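Long-range contact in SGNH-hydrolase family esterase (Altererythrobacter indicus, PDB 7C2A), which hydrolyses esters as a member of the SGNH-hydrolase family, and may act as a lysophospholipase: residues 72-78 with 109-114. Sequence-based numbering, arbitrary orientation.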
ATOM      1  N   PRO A  72     -14.689  13.508  -3.392  1.00 10.50           N
ATOM      2  CA  PRO A  72     -13.256  13.737  -3.590  1.00 10.12           C
ATOM      3  C   PRO A  72     -12.973  14.407  -4.920  1.00 10.78           C
ATOM      4  O   PRO A  72     -13.582  14.093  -5.946  1.00 12.04           O
ATOM      5  CB  PRO A  72     -12.667  12.324  -3.544  1.00 12.06           C
ATOM      6  CG  PRO A  72     -13.636  11.551  -2.691  1.00 12.16           C
ATOM      7  CD  PRO A  72     -14.984  12.098  -3.075  1.00 11.63           C
ATOM      8  N   GLU A  73     -12.023  15.333  -4.886  1.00 10.44           N
ATOM      9  CA  GLU A  73     -11.550  16.008  -6.079  1.00 10.57           C
ATOM     10  C   GLU A  73     -10.334  15.319  -6.692  1.00 10.97           C
ATOM     11  O   GLU A  73      -9.961  15.625  -7.827  1.00 11.60           O
ATOM     12  CB  GLU A  73     -11.270  17.483  -5.750  1.00 12.03           C
ATOM     13  CG  GLU A  73     -12.514  18.194  -5.196  1.00 13.11           C
ATOM     14  CD  GLU A  73     -12.223  19.575  -4.633  1.00 12.62           C
ATOM     15  OE1 GLU A  73     -12.258  19.728  -3.392  1.00 15.56           O
ATOM     16  OE2 GLU A  73     -11.984  20.499  -5.439  1.00 15.88           O
ATOM     17  N   LEU A  74      -9.756  14.363  -5.979  1.00 10.76           N
ATOM     18  CA  LEU A  74      -8.670  13.519  -6.445  1.00  9.24           C
ATOM     19  C   LEU A  74      -8.715  12.296  -5.551  1.00  9.32           C
ATOM     20  O   LEU A  74      -8.954  12.422  -4.349  1.00  9.77           O
ATOM     21  CB  LEU A  74      -7.315  14.214  -6.268  1.00 10.60           C
ATOM     22  CG  LEU A  74      -6.058  13.365  -6.470  1.00  9.88           C
ATOM     23  CD1 LEU A  74      -5.932  12.916  -7.913  1.00  9.81           C
ATOM     24  CD2 LEU A  74      -4.814  14.142  -6.063  1.00 10.62           C
ATOM     25  N   ALA A  75      -8.497  11.123  -6.140  1.00  9.73           N
ATOM     26  CA  ALA A  75      -8.368   9.880  -5.389  1.00  9.33           C
ATOM     27  C   ALA A  75      -6.969   9.332  -5.610  1.00  9.24           C
ATOM     28  O   ALA A  75      -6.560   9.118  -6.757  1.00 10.61           O
ATOM     29  CB  ALA A  75      -9.394   8.839  -5.844  1.00 10.03           C
ATOM     30  N   ILE A  76      -6.253   9.096  -4.520  1.00  8.56           N
ATOM     31  CA  ILE A  76      -4.939   8.469  -4.557  1.00  8.92           C
ATOM     32  C   ILE A  76      -5.130   7.015  -4.167  1.00  9.53           C
ATOM     33  O   ILE A  76      -5.613   6.725  -3.069  1.00  9.89           O
ATOM     34  CB  ILE A  76      -3.957   9.160  -3.598  1.00  9.41           C
ATOM     35  CG1 ILE A  76      -3.911  10.677  -3.832  1.00 10.65           C
ATOM     36  CG2 ILE A  76      -2.584   8.517  -3.730  1.00  9.66           C
ATOM     37  CD1 ILE A  76      -3.072  11.449  -2.808  1.00 10.37           C
ATOM     38  N   VAL A  77      -4.758   6.090  -5.050  1.00  8.65           N
ATOM     39  CA  VAL A  77      -5.021   4.667  -4.840  1.00  9.16           C
ATOM     40  C   VAL A  77      -3.691   3.963  -4.626  1.00  8.25           C
ATOM     41  O   VAL A  77      -2.806   4.007  -5.493  1.00  8.91           O
ATOM     42  CB  VAL A  77      -5.792   4.051  -6.014  1.00  9.66           C
ATOM     43  CG1 VAL A  77      -5.957   2.549  -5.818  1.00 10.87           C
ATOM     44  CG2 VAL A  77      -7.140   4.724  -6.183  1.00 11.30           C
ATOM     45  N   GLU A  78      -3.560   3.295  -3.479  1.00  8.61           N
ATOM     46  CA  GLU A  78      -2.306   2.690  -3.034  1.00  8.57           C
ATOM     47  C   GLU A  78      -2.628   1.298  -2.493  1.00  8.17           C
ATOM     48  O   GLU A  78      -2.860   1.130  -1.302  1.00  8.51           O
ATOM     49  CB  GLU A  78      -1.680   3.582  -1.968  1.00 10.09           C
ATOM     50  CG  GLU A  78      -0.405   3.066  -1.351  1.00  9.65           C
ATOM     51  CD  GLU A  78      -0.630   2.269  -0.073  1.00  9.44           C
ATOM     52  OE1 GLU A  78       0.005   1.196   0.040  1.00  9.72           O
ATOM     53  OE2 GLU A  78      -1.403   2.696   0.812  1.00 10.03           O
ATOM     54  N   ILE A 109     -13.882  11.046 -10.925  1.00 11.22           N
ATOM     55  CA  ILE A 109     -12.911  11.440  -9.907  1.00 11.20           C
ATOM     56  C   ILE A 109     -11.514  11.188 -10.461  1.00 10.50           C
ATOM     57  O   ILE A 109     -11.185  10.035 -10.778  1.00 10.98           O
ATOM     58  CB  ILE A 109     -13.134  10.674  -8.599  1.00  9.95           C
ATOM     59  CG1 ILE A 109     -14.510  11.013  -8.021  1.00 10.58           C
ATOM     60  CG2 ILE A 109     -12.018  11.015  -7.614  1.00 11.17           C
ATOM     61  CD1 ILE A 109     -14.912  10.145  -6.858  1.00 11.77           C
ATOM     62  N   PRO A 110     -10.681  12.219 -10.604  1.00 10.80           N
ATOM     63  CA  PRO A 110      -9.306  12.009 -11.068  1.00 11.40           C
ATOM     64  C   PRO A 110      -8.539  11.058 -10.163  1.00 10.04           C
ATOM     65  O   PRO A 110      -8.748  11.015  -8.951  1.00 10.23           O
ATOM     66  CB  PRO A 110      -8.704  13.418 -11.020  1.00 13.01           C
ATOM     67  CG  PRO A 110      -9.871  14.344 -11.128  1.00 13.89           C
ATOM     68  CD  PRO A 110     -10.982  13.646 -10.388  1.00 11.41           C
ATOM     69  N   ILE A 111      -7.604  10.329 -10.768  1.00 10.36           N
ATOM     70  CA  ILE A 111      -6.888   9.245 -10.104  1.00 11.27           C
ATOM     71  C   ILE A 111      -5.388   9.505 -10.145  1.00  9.61           C
ATOM     72  O   ILE A 111      -4.827   9.799 -11.209  1.00 10.93           O
ATOM     73  CB  ILE A 111      -7.166   7.899 -10.792  1.00  9.80           C
ATOM     74  CG1 ILE A 111      -8.658   7.571 -10.786  1.00 12.76           C
ATOM     75  CG2 ILE A 111      -6.356   6.778 -10.139  1.00 12.16           C
ATOM     76  CD1 ILE A 111      -9.031   6.532 -11.815  1.00 12.16           C
ATOM     77  N   LEU A 112      -4.736   9.330  -9.000  1.00  9.52           N
ATOM     78  CA  LEU A 112      -3.291   9.156  -8.919  1.00  9.79           C
ATOM     79  C   LEU A 112      -3.027   7.762  -8.361  1.00  8.55           C
ATOM     80  O   LEU A 112      -3.478   7.432  -7.258  1.00  9.70           O
ATOM     81  CB  LEU A 112      -2.664  10.221  -8.020  1.00 10.09           C
ATOM     82  CG  LEU A 112      -1.163  10.087  -7.770  1.00 10.38           C
ATOM     83  CD1 LEU A 112      -0.387  10.208  -9.069  1.00 13.82           C
ATOM     84  CD2 LEU A 112      -0.706  11.135  -6.767  1.00 12.18           C
ATOM     85  N   LEU A 113      -2.304   6.946  -9.112  1.00  8.96           N
ATOM     86  CA  LEU A 113      -1.987   5.581  -8.723  1.00  8.54           C
ATOM     87  C   LEU A 113      -0.584   5.522  -8.133  1.00  9.26           C
ATOM     88  O   LEU A 113       0.369   5.991  -8.754  1.00 10.76           O
ATOM     89  CB  LEU A 113      -2.065   4.686  -9.956  1.00 11.30           C
ATOM     90  CG  LEU A 113      -2.076   3.172  -9.765  1.00 11.46           C
ATOM     91  CD1 LEU A 113      -3.272   2.707  -8.946  1.00 11.97           C
ATOM     92  CD2 LEU A 113      -2.061   2.472 -11.115  1.00 11.68           C
ATOM     93  N   MET A 114      -0.468   4.929  -6.947  1.00  9.32           N
ATOM     94  CA  MET A 114       0.852   4.759  -6.284  1.00  9.40           C
ATOM     95  C   MET A 114       1.401   3.385  -6.683  1.00  9.30           C
ATOM     96  O   MET A 114       0.832   2.365  -6.263  1.00 10.27           O
ATOM     97  CB  MET A 114       0.707   4.851  -4.763  1.00 10.14           C
ATOM     98  CG  MET A 114       0.302   6.240  -4.287  1.00  9.99           C
ATOM     99  SD  MET A 114       1.382   7.528  -4.968  1.00 12.80           S
ATOM    100  CE  MET A 114       1.195   8.816  -3.736  1.00 12.64           C
TER
HETATM  101  O   HOH W   1      -1.810   1.337  -6.061  1.00  9.30           O
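Ala75 bonds with its N-H to Pro110 and with its carbonyl to Leu112, the two neighbours of its partner Ile111, where strands 74-78 and 111-114 run parallel at 18° to each other in the central sheet. Ala75 N donates to Pro110 O at 2.8 Å, and Leu112 N donates to Ala75 O at 2.9 Å. Further along, Val77 N gives to Leu112 O and Met114 N to Val77 O, the last nearly straight, with 175° at the hydrogen. Ile76 CA adds a C-H...O contact to Leu112 O at 3.2 Å. A water bridges Val77 O (2.9 Å) and Met114 O (2.8 Å).

On the face of Ile76 and Leu112, Met114 doubles back at chi2 (-51°), bringing CG to 3.7 Å from Ile76 CG2 and its terminal CE against the same methyl. Leu74 CD1 settles over the Pro110 carbonyl, 3.6 Å from Pro110 O, and reaches on to Leu112 CB. The other face belongs to Ala75 and Val77: Ile109 CG2 lies 3.8 Å from Ala75 CB, while Leu113 CD1 slants across to Val77 CB. Helix 90-106, from the connection between the strands, covers Ala75 and Val77, completing a beta-alpha-beta crossover of the SGNH-hydrolase fold.

Direction and register thus come from main-chain bonds, whereas the side chains across this join supply apolar packing alone; Glu73 and Glu78 turn their carboxylates elsewhere, to Arg6 and to Asp13 N.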